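Local coordinates for hypothetical protein (Clostridium sporogenes ATCC 15579, PDB 4QRK), which is of unknown function but folds as a right-handed beta-helix and is a putative cell adhesion protein, at residues Glu13-Ala22 against Lys58-Lys66; Leu36-Lys47 against Glu92-Ile101. One frame throughout, in Å; residues are numbered along the deposited sequence. Where two conformers were deposited one is given.

Interaction 1: residues Glu13-Ala22 against Lys58-Lys66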
loop_
_atom_site.group_PDB
_atom_site.type_symbol
_atom_site.label_atom_id
_atom_site.label_comp_id
_atom_site.label_asym_id
_atom_site.label_seq_id
_atom_site.Cartn_x
_atom_site.Cartn_y
_atom_site.Cartn_z
ATOM N N GLU A 13 3.197 19.828 7.571
ATOM C CA GLU A 13 2.210 20.339 6.629
ATOM C C GLU A 13 1.049 19.407 6.555
ATOM O O GLU A 13 1.234 18.184 6.644
ATOM C CB GLU A 13 2.753 20.354 5.199
ATOM C CG GLU A 13 4.044 21.070 5.001
ATOM C CD GLU A 13 4.557 20.930 3.579
ATOM O OE1 GLU A 13 4.259 19.908 2.918
ATOM O OE2 GLU A 13 5.269 21.854 3.133
ATOM N N ILE A 14 -0.115 19.996 6.363
ATOM C CA ILE A 14 -1.326 19.264 6.055
ATOM C C ILE A 14 -1.726 19.555 4.610
ATOM O O ILE A 14 -1.600 20.693 4.131
ATOM C CB ILE A 14 -2.487 19.672 6.976
ATOM C CG1 ILE A 14 -2.098 19.540 8.446
ATOM C CG2 ILE A 14 -3.709 18.853 6.680
ATOM C CD1 ILE A 14 -1.785 18.157 8.888
ATOM N N LYS A 15 -2.202 18.530 3.926
ATOM C CA LYS A 15 -2.717 18.686 2.558
ATOM C C LYS A 15 -4.045 17.999 2.542
ATOM O O LYS A 15 -4.182 16.907 3.074
ATOM C CB LYS A 15 -1.760 18.048 1.574
ATOM C CG LYS A 15 -0.370 18.722 1.624
ATOM C CD LYS A 15 0.522 18.314 0.452
ATOM C CE LYS A 15 1.949 18.880 0.559
ATOM N NZ LYS A 15 1.933 20.354 0.390
ATOM N N ILE A 16 -5.028 18.654 1.959
ATOM C CA ILE A 16 -6.373 18.119 1.870
ATOM C C ILE A 16 -6.812 18.237 0.424
ATOM O O ILE A 16 -6.670 19.290 -0.188
ATOM C CB ILE A 16 -7.318 18.933 2.730
ATOM C CG1 ILE A 16 -7.014 18.706 4.202
ATOM C CG2 ILE A 16 -8.772 18.569 2.428
ATOM C CD1 ILE A 16 -7.618 19.736 5.095
ATOM N N VAL A 17 -7.348 17.154 -0.110
ATOM C CA VAL A 17 -7.778 17.111 -1.501
ATOM C C VAL A 17 -9.285 16.837 -1.571
ATOM O O VAL A 17 -9.758 15.862 -0.995
ATOM C CB VAL A 17 -7.005 16.037 -2.264
ATOM C CG1 VAL A 17 -7.517 15.936 -3.698
ATOM C CG2 VAL A 17 -5.509 16.346 -2.207
ATOM N N GLU A 18 -10.041 17.713 -2.247
ATOM C CA GLU A 18 -11.492 17.485 -2.453
ATOM C C GLU A 18 -11.713 16.757 -3.776
ATOM O O GLU A 18 -10.924 16.905 -4.699
ATOM C CB GLU A 18 -12.264 18.806 -2.525
ATOM C CG GLU A 18 -11.904 19.809 -1.461
ATOM C CD GLU A 18 -13.078 20.168 -0.598
ATOM O OE1 GLU A 18 -13.948 19.298 -0.381
ATOM O OE2 GLU A 18 -13.133 21.324 -0.140
ATOM N N PRO A 19 -12.788 15.973 -3.891
ATOM C CA PRO A 19 -12.849 15.174 -5.134
ATOM C C PRO A 19 -13.001 15.995 -6.421
ATOM O O PRO A 19 -12.442 15.602 -7.447
ATOM C CB PRO A 19 -14.058 14.260 -4.926
ATOM C CG PRO A 19 -14.823 14.842 -3.751
ATOM C CD PRO A 19 -13.837 15.615 -2.920
ATOM N N ASN A 20 -13.715 17.120 -6.353
ATOM C CA ASN A 20 -13.917 17.978 -7.522
ATOM C C ASN A 20 -14.383 17.191 -8.767
ATOM O O ASN A 20 -13.802 17.303 -9.842
ATOM C CB ASN A 20 -12.632 18.758 -7.817
ATOM C CG ASN A 20 -12.841 19.886 -8.845
ATOM O OD1 ASN A 20 -13.912 20.516 -8.912
ATOM N ND2 ASN A 20 -11.812 20.135 -9.655
ATOM N N GLY A 21 -15.408 16.359 -8.617
ATOM C CA GLY A 21 -15.936 15.631 -9.760
ATOM C C GLY A 21 -15.416 14.223 -9.973
ATOM O O GLY A 21 -15.928 13.510 -10.816
ATOM N N ALA A 22 -14.392 13.808 -9.239
ATOM C CA ALA A 22 -13.859 12.464 -9.436
ATOM C C ALA A 22 -14.858 11.416 -8.894
ATOM O O ALA A 22 -15.510 11.625 -7.875
ATOM C CB ALA A 22 -12.497 12.328 -8.738
ATOM N N LYS A 58 10.540 17.905 0.652
ATOM C CA LYS A 58 9.225 18.541 0.589
ATOM C C LYS A 58 8.361 17.797 -0.390
ATOM O O LYS A 58 8.717 17.690 -1.562
ATOM C CB LYS A 58 9.350 19.993 0.126
ATOM C CG LYS A 58 8.023 20.746 0.168
ATOM C CD LYS A 58 8.109 22.231 -0.327
ATOM C CE LYS A 58 6.714 22.738 -0.700
ATOM N NZ LYS A 58 5.821 22.934 0.466
ATOM N N PRO A 59 7.226 17.256 0.075
ATOM C CA PRO A 59 6.430 16.466 -0.865
ATOM C C PRO A 59 5.808 17.346 -1.948
ATOM O O PRO A 59 5.454 18.523 -1.709
ATOM C CB PRO A 59 5.314 15.857 0.009
ATOM C CG PRO A 59 5.559 16.269 1.373
ATOM C CD PRO A 59 6.595 17.362 1.399
ATOM N N GLU A 60 5.709 16.775 -3.139
ATOM C CA GLU A 60 5.080 17.440 -4.305
ATOM C C GLU A 60 3.727 16.744 -4.610
ATOM O O GLU A 60 3.664 15.518 -4.852
ATOM C CB GLU A 60 6.019 17.346 -5.544
ATOM C CG GLU A 60 7.499 17.863 -5.359
ATOM C CD GLU A 60 8.564 17.142 -6.253
ATOM O OE1 GLU A 60 8.828 15.933 -6.059
ATOM O OE2 GLU A 60 9.175 17.783 -7.132
ATOM N N ILE A 61 2.646 17.491 -4.598
ATOM C CA ILE A 61 1.343 16.918 -4.882
ATOM C C ILE A 61 0.815 17.417 -6.219
ATOM O O ILE A 61 0.914 18.581 -6.532
ATOM C CB ILE A 61 0.300 17.279 -3.844
ATOM C CG1 ILE A 61 0.704 16.735 -2.475
ATOM C CG2 ILE A 61 -1.071 16.714 -4.247
ATOM C CD1 ILE A 61 -0.479 16.184 -1.650
ATOM N N LYS A 62 0.256 16.503 -6.993
ATOM C CA LYS A 62 -0.391 16.832 -8.240
ATOM C C LYS A 62 -1.747 16.172 -8.237
ATOM O O LYS A 62 -1.847 14.988 -7.944
ATOM C CB LYS A 62 0.443 16.317 -9.411
ATOM C CG LYS A 62 -0.231 16.527 -10.765
ATOM C CD LYS A 62 0.678 16.134 -11.918
ATOM C CE LYS A 62 -0.115 15.856 -13.172
ATOM N NZ LYS A 62 0.768 15.459 -14.310
ATOM N N TYR A 63 -2.806 16.924 -8.539
ATOM C CA TYR A 63 -4.127 16.301 -8.641
ATOM C C TYR A 63 -4.877 16.804 -9.864
ATOM O O TYR A 63 -5.039 18.002 -10.011
ATOM C CB TYR A 63 -4.955 16.598 -7.399
ATOM C CG TYR A 63 -6.339 15.989 -7.438
ATOM C CD1 TYR A 63 -6.493 14.627 -7.391
ATOM C CD2 TYR A 63 -7.475 16.775 -7.485
ATOM C CE1 TYR A 63 -7.693 14.043 -7.419
ATOM C CE2 TYR A 63 -8.746 16.180 -7.532
ATOM C CZ TYR A 63 -8.834 14.810 -7.488
ATOM O OH TYR A 63 -10.031 14.127 -7.521
ATOM N N GLU A 64 -5.321 15.892 -10.731
ATOM C CA GLU A 64 -6.200 16.290 -11.830
ATOM C C GLU A 64 -7.293 15.278 -11.977
ATOM O O GLU A 64 -7.125 14.114 -11.666
ATOM C CB GLU A 64 -5.447 16.476 -13.151
ATOM C CG GLU A 64 -4.589 15.319 -13.555
ATOM C CD GLU A 64 -3.711 15.615 -14.772
ATOM O OE1 GLU A 64 -4.209 16.237 -15.720
ATOM O OE2 GLU A 64 -2.530 15.208 -14.792
ATOM N N VAL A 65 -8.438 15.742 -12.425
ATOM C CA VAL A 65 -9.543 14.844 -12.707
ATOM C C VAL A 65 -9.633 14.709 -14.208
ATOM O O VAL A 65 -9.915 15.683 -14.894
ATOM C CB VAL A 65 -10.817 15.408 -12.186
ATOM C CG1 VAL A 65 -11.969 14.449 -12.467
ATOM C CG2 VAL A 65 -10.669 15.719 -10.694
ATOM N N LYS A 66 -9.334 13.513 -14.698
ATOM C CA LYS A 66 -9.447 13.174 -16.103
ATOM C C LYS A 66 -10.606 12.216 -16.270
ATOM O O LYS A 66 -10.475 11.042 -15.896
ATOM C CB LYS A 66 -8.217 12.423 -16.585
ATOM C CG LYS A 66 -6.910 13.045 -16.328
ATOM C CD LYS A 66 -5.876 12.223 -17.071
ATOM C CE LYS A 66 -4.462 12.662 -16.757
ATOM N NZ LYS A 66 -3.455 11.771 -17.414
HETATM O O HOH W 1 4.655 20.234 0.163
#
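The ring of Y63 carries CG1 of V17 over one face, 3.8 Å from the centroid and only 7° off the normal, a CH-pi contact; at its edge, near the ring plane, lies O of P19. This is sheet-on-sheet packing at one end of a right-handed beta-helix. Segments 13-22 and 58-65 run in nearly the same direction and meet through side chains rather than backbone bonds; their strands, 11-17 and 60-66, are each outermost in their own sheet. With CG anti to the backbone N (chi1 180°), the phenol of Y63 reaches the type I' turn from P19 to A22. Its OH donates to O of P19 at 2.8 Å, while N of A22 approaches from the opposite face of the carbonyl plane, so that one carbonyl oxygen is held by two donors, one of them the turn's own N-H. Nearby, CB of A22 packs 4.3 Å from CG2 of V65.

The other end is charged. OE2 of E13 meets NZ of K58 on its syn side at 2.9 Å and is also hydrogen-bonded to Y52 OH, whereas OE1 faces NZ of K15 at 3.5 Å. A water completes the network: it accepts from NZ of both lysines and donates to OE1 of E13 and, at 2.7 Å, to O of P59.

Interaction 2: residues Leu36-Lys47 against Glu92-Ile101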
loop_
_atom_site.group_PDB
_atom_site.type_symbol
_atom_site.label_atom_id
_atom_site.label_comp_id
_atom_site.label_asym_id
_atom_site.label_seq_id
_atom_site.Cartn_x
_atom_site.Cartn_y
_atom_site.Cartn_z
ATOM N N LEU A 36 5.704 5.624 5.862
ATOM C CA LEU A 36 4.468 5.960 5.179
ATOM C C LEU A 36 3.336 5.178 5.826
ATOM O O LEU A 36 3.381 3.952 5.846
ATOM C CB LEU A 36 4.579 5.553 3.705
ATOM C CG LEU A 36 3.314 5.546 2.862
ATOM C CD1 LEU A 36 2.636 6.878 2.858
ATOM C CD2 LEU A 36 3.671 5.139 1.422
ATOM N N ASN A 37 2.300 5.887 6.288
ATOM C CA ASN A 37 1.138 5.305 6.948
ATOM C C ASN A 37 -0.145 5.743 6.273
ATOM O O ASN A 37 -0.375 6.927 6.044
ATOM C CB ASN A 37 1.079 5.737 8.395
ATOM C CG ASN A 37 2.292 5.324 9.190
ATOM O OD1 ASN A 37 2.754 4.155 9.164
ATOM N ND2 ASN A 37 2.835 6.283 9.899
ATOM N N ILE A 38 -0.951 4.776 5.893
ATOM C CA ILE A 38 -2.204 5.051 5.199
ATOM C C ILE A 38 -3.340 4.364 5.898
ATOM O O ILE A 38 -3.233 3.184 6.313
ATOM C CB ILE A 38 -2.186 4.572 3.748
ATOM C CG1 ILE A 38 -0.997 5.194 2.987
ATOM C CG2 ILE A 38 -3.515 4.906 3.081
ATOM C CD1 ILE A 38 -0.945 4.722 1.525
ATOM N N SER A 39 -4.437 5.094 6.016
ATOM C CA SER A 39 -5.677 4.563 6.586
ATOM C C SER A 39 -6.877 5.106 5.865
ATOM O O SER A 39 -6.763 5.960 4.981
ATOM C CB SER A 39 -5.796 4.960 8.048
ATOM O OG SER A 39 -6.093 6.348 8.173
ATOM N N GLY A 40 -8.059 4.643 6.273
ATOM C CA GLY A 40 -9.286 5.338 5.915
ATOM C C GLY A 40 -9.556 6.522 6.868
ATOM O O GLY A 40 -8.627 7.201 7.343
ATOM N N ASN A 41 -10.838 6.752 7.129
ATOM C CA ASN A 41 -11.328 7.809 8.039
ATOM C C ASN A 41 -11.188 9.245 7.524
ATOM O O ASN A 41 -10.804 10.137 8.278
ATOM C CB ASN A 41 -10.665 7.664 9.439
ATOM C CG ASN A 41 -11.637 8.025 10.588
ATOM O OD1 ASN A 41 -12.848 7.920 10.437
ATOM N ND2 ASN A 41 -11.096 8.452 11.720
ATOM N N GLU A 42 -11.448 9.473 6.234
ATOM C CA GLU A 42 -11.435 10.837 5.705
ATOM C C GLU A 42 -12.732 11.092 4.954
ATOM O O GLU A 42 -13.172 10.236 4.184
ATOM C CB GLU A 42 -10.257 11.035 4.754
ATOM C CG GLU A 42 -10.247 12.391 4.046
ATOM C CD GLU A 42 -10.446 13.585 5.020
ATOM O OE1 GLU A 42 -9.946 13.526 6.161
ATOM O OE2 GLU A 42 -11.113 14.582 4.651
ATOM N N GLU A 43 -13.310 12.283 5.129
ATOM C CA GLU A 43 -14.540 12.660 4.412
ATOM C C GLU A 43 -14.331 13.150 2.979
ATOM O O GLU A 43 -15.118 12.844 2.061
ATOM C CB GLU A 43 -15.287 13.743 5.199
ATOM C CG GLU A 43 -15.959 13.223 6.459
ATOM C CD GLU A 43 -17.342 12.624 6.193
ATOM O OE1 GLU A 43 -17.433 11.413 5.866
ATOM O OE2 GLU A 43 -18.342 13.375 6.321
ATOM N N LYS A 44 -13.285 13.935 2.787
ATOM C CA LYS A 44 -12.927 14.422 1.456
ATOM C C LYS A 44 -12.180 13.282 0.734
ATOM O O LYS A 44 -12.286 12.140 1.133
ATOM C CB LYS A 44 -12.073 15.699 1.553
ATOM C CG LYS A 44 -12.701 16.888 2.371
ATOM C CD LYS A 44 -14.100 17.261 1.886
ATOM C CE LYS A 44 -14.715 18.410 2.728
ATOM N NZ LYS A 44 -13.720 19.517 2.962
ATOM N N LEU A 45 -11.444 13.573 -0.330
ATOM C CA LEU A 45 -10.785 12.509 -1.081
ATOM C C LEU A 45 -9.604 11.911 -0.299
ATOM O O LEU A 45 -9.469 10.680 -0.174
ATOM C CB LEU A 45 -10.322 13.042 -2.432
ATOM C CG LEU A 45 -10.044 11.972 -3.489
ATOM C CD1 LEU A 45 -11.312 11.653 -4.222
ATOM C CD2 LEU A 45 -8.975 12.414 -4.466
HETATM N N MSE A 46 -8.773 12.806 0.226
HETATM C CA MSE A 46 -7.564 12.465 0.947
HETATM C C MSE A 46 -7.190 13.619 1.865
HETATM O O MSE A 46 -7.402 14.787 1.511
HETATM C CB MSE A 46 -6.431 12.242 -0.063
HETATM C CG MSE A 46 -5.082 11.920 0.532
HETATM SE SE MSE A 46 -3.836 13.442 0.633
HETATM C CE MSE A 46 -2.470 12.630 1.672
ATOM N N LYS A 47 -6.630 13.291 3.035
ATOM C CA LYS A 47 -6.039 14.262 3.921
ATOM C C LYS A 47 -4.723 13.664 4.337
ATOM O O LYS A 47 -4.619 12.465 4.630
ATOM C CB LYS A 47 -6.927 14.508 5.143
ATOM C CG LYS A 47 -6.266 15.412 6.185
ATOM C CD LYS A 47 -7.087 15.614 7.445
ATOM C CE LYS A 47 -7.122 14.381 8.346
ATOM N NZ LYS A 47 -8.464 13.662 8.320
ATOM N N GLU A 92 8.040 11.465 7.213
ATOM C CA GLU A 92 6.841 10.708 7.541
ATOM C C GLU A 92 5.620 11.278 6.809
ATOM O O GLU A 92 5.379 12.489 6.818
ATOM C CB GLU A 92 6.630 10.697 9.066
ATOM C CG GLU A 92 5.488 9.805 9.576
ATOM C CD GLU A 92 5.269 9.947 11.102
ATOM O OE1 GLU A 92 5.983 9.269 11.865
ATOM O OE2 GLU A 92 4.414 10.757 11.538
ATOM N N TRP A 93 4.861 10.373 6.180
ATOM C CA TRP A 93 3.625 10.711 5.521
ATOM C C TRP A 93 2.503 9.911 6.177
ATOM O O TRP A 93 2.515 8.666 6.236
ATOM C CB TRP A 93 3.655 10.371 4.022
ATOM C CG TRP A 93 4.633 11.128 3.163
ATOM C CD1 TRP A 93 5.597 12.032 3.556
ATOM C CD2 TRP A 93 4.765 10.981 1.749
ATOM N NE1 TRP A 93 6.302 12.472 2.450
ATOM C CE2 TRP A 93 5.828 11.816 1.336
ATOM C CE3 TRP A 93 4.081 10.220 0.796
ATOM C CZ2 TRP A 93 6.209 11.927 -0.003
ATOM C CZ3 TRP A 93 4.477 10.314 -0.527
ATOM C CH2 TRP A 93 5.532 11.161 -0.914
ATOM N N ASN A 94 1.521 10.630 6.666
ATOM C CA ASN A 94 0.370 9.990 7.297
ATOM C C ASN A 94 -0.861 10.387 6.547
ATOM O O ASN A 94 -1.235 11.546 6.561
ATOM C CB ASN A 94 0.274 10.455 8.742
ATOM C CG ASN A 94 1.524 10.163 9.514
ATOM O OD1 ASN A 94 1.810 9.021 9.791
ATOM N ND2 ASN A 94 2.301 11.189 9.818
ATOM N N ILE A 95 -1.451 9.434 5.837
ATOM C CA ILE A 95 -2.495 9.714 4.864
ATOM C C ILE A 95 -3.833 9.083 5.254
ATOM O O ILE A 95 -3.871 7.894 5.595
ATOM C CB ILE A 95 -2.050 9.189 3.476
ATOM C CG1 ILE A 95 -0.831 10.019 3.000
ATOM C CG2 ILE A 95 -3.199 9.251 2.462
ATOM C CD1 ILE A 95 -0.212 9.491 1.740
ATOM N N ASN A 96 -4.908 9.878 5.236
ATOM C CA ASN A 96 -6.259 9.350 5.447
ATOM C C ASN A 96 -7.002 9.400 4.116
ATOM O O ASN A 96 -7.009 10.449 3.435
ATOM C CB ASN A 96 -7.124 10.131 6.481
ATOM C CG ASN A 96 -6.519 10.256 7.868
ATOM O OD1 ASN A 96 -6.702 11.307 8.516
ATOM N ND2 ASN A 96 -5.851 9.228 8.358
ATOM N N LEU A 97 -7.656 8.298 3.758
ATOM C CA LEU A 97 -8.336 8.179 2.474
ATOM C C LEU A 97 -9.855 8.000 2.621
ATOM O O LEU A 97 -10.349 7.434 3.600
ATOM C CB LEU A 97 -7.807 6.950 1.702
ATOM C CG LEU A 97 -6.361 7.030 1.187
ATOM C CD1 LEU A 97 -6.033 5.750 0.417
ATOM C CD2 LEU A 97 -6.180 8.259 0.334
ATOM N N ASN A 98 -10.573 8.449 1.597
ATOM C CA ASN A 98 -12.014 8.336 1.557
ATOM C C ASN A 98 -12.381 6.855 1.511
ATOM O O ASN A 98 -11.691 6.073 0.841
ATOM C CB ASN A 98 -12.542 9.023 0.310
ATOM C CG ASN A 98 -14.053 9.056 0.278
ATOM O OD1 ASN A 98 -14.714 8.148 -0.259
ATOM N ND2 ASN A 98 -14.614 10.083 0.906
ATOM N N GLU A 99 -13.441 6.479 2.226
ATOM C CA GLU A 99 -13.853 5.074 2.350
ATOM C C GLU A 99 -14.890 4.584 1.324
ATOM O O GLU A 99 -15.139 3.359 1.228
ATOM C CB GLU A 99 -14.378 4.814 3.766
ATOM C CG GLU A 99 -13.287 4.955 4.778
ATOM C CD GLU A 99 -13.720 4.663 6.196
ATOM O OE1 GLU A 99 -14.878 4.250 6.438
ATOM O OE2 GLU A 99 -12.869 4.878 7.081
ATOM N N LYS A 100 -15.494 5.508 0.577
ATOM C CA LYS A 100 -16.584 5.152 -0.358
ATOM C C LYS A 100 -16.145 5.109 -1.817
ATOM O O LYS A 100 -16.608 4.266 -2.614
ATOM C CB LYS A 100 -17.774 6.139 -0.217
ATOM C CG LYS A 100 -18.496 6.052 1.122
ATOM C CD LYS A 100 -19.840 6.795 1.102
ATOM C CE LYS A 100 -20.655 6.587 2.387
ATOM N NZ LYS A 100 -21.035 5.162 2.607
ATOM N N ILE A 101 -15.275 6.019 -2.189
ATOM C CA ILE A 101 -14.904 6.137 -3.597
ATOM C C ILE A 101 -14.058 4.930 -4.067
ATOM O O ILE A 101 -13.147 4.481 -3.344
ATOM C CB ILE A 101 -14.212 7.468 -3.852
ATOM C CG1 ILE A 101 -14.148 7.757 -5.344
ATOM C CG2 ILE A 101 -12.829 7.510 -3.205
ATOM C CD1 ILE A 101 -13.645 9.170 -5.695
HETATM O O HOH W 2 -14.732 8.238 3.968
#
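A parallel beta ladder between neighbouring strands of the beta-helix joins L36-S39 to W93-N96, and the chain then turns back so that 46-47 pairs antiparallel with the other edge of 92-98. On the parallel side N of N37 donates to O of W93 at 2.8 Å, and I95, S39 and L97 continue the ladder; on the antiparallel side N of N96 donates to O of K47 at 2.7 Å, answered by K47 N to N96 O.

Polar groups line one sheet face. The amides of N37 and N94 lie side by side, nearly coplanar (21° apart), and ND2 of N37 gives OD1 of N94 an almost straight bond of 2.9 Å. S39 holds OG between its backbone N and carbonyl carbon (chi1 72°), where it accepts from ND2 of N96 at 2.9 Å and donates to O of G40. NZ of K47 forms a 2.6 Å salt bridge with OE1 of E42 and a weak bond to OD1 of N96.

The opposite face is apolar: the selenium-bearing chain of M46 bends to press CE against CG1 of I95 at a tight 3.4 Å, while CG2 of I38 meets CD1 of L97. Farther along, OE2 of E99 accepts from N of N41 on its anti side at 2.8 Å. N98 ties the 43-45 loop to its own chain: ND2 donates to O of K44 at 3.1 Å from above the carbonyl plane, and OD1 takes N of K100 (an Asx turn) and N of I101, which extends it to an Asx motif.

Beyond strand 36-42 the sheet continues into 113-117. On the far side, L45 and M46 form a classic beta bulge facing V17 of strand 11-17. Against the apolar face lie L27 and L29 of strand 24-32 and L72 and I74 of strand 69-75, while W93 stacks edge-to-face with F31 and F50.

In the fold
From the N terminus, the chain lays down 13-22, then strand 24-32, and enters 36-47, the first half of interaction 2. It runs on through strand 46-52 to 58-66, where interaction 1 closes a loop across 35 intervening residues; interaction 2 closes only later, at 92-101, after 44 residues. Their segments therefore alternate, and the two contacts cross rather than nest. They also touch: backbone bonds probably link V17 to L45 and M46, while CD2 of L45 packs against the ring of Y63. Interaction 2 builds one sheet edge to edge, and interaction 1 joins the outermost strand of that sheet to the outermost strand of the other, tying both sheets together at the N-terminal end.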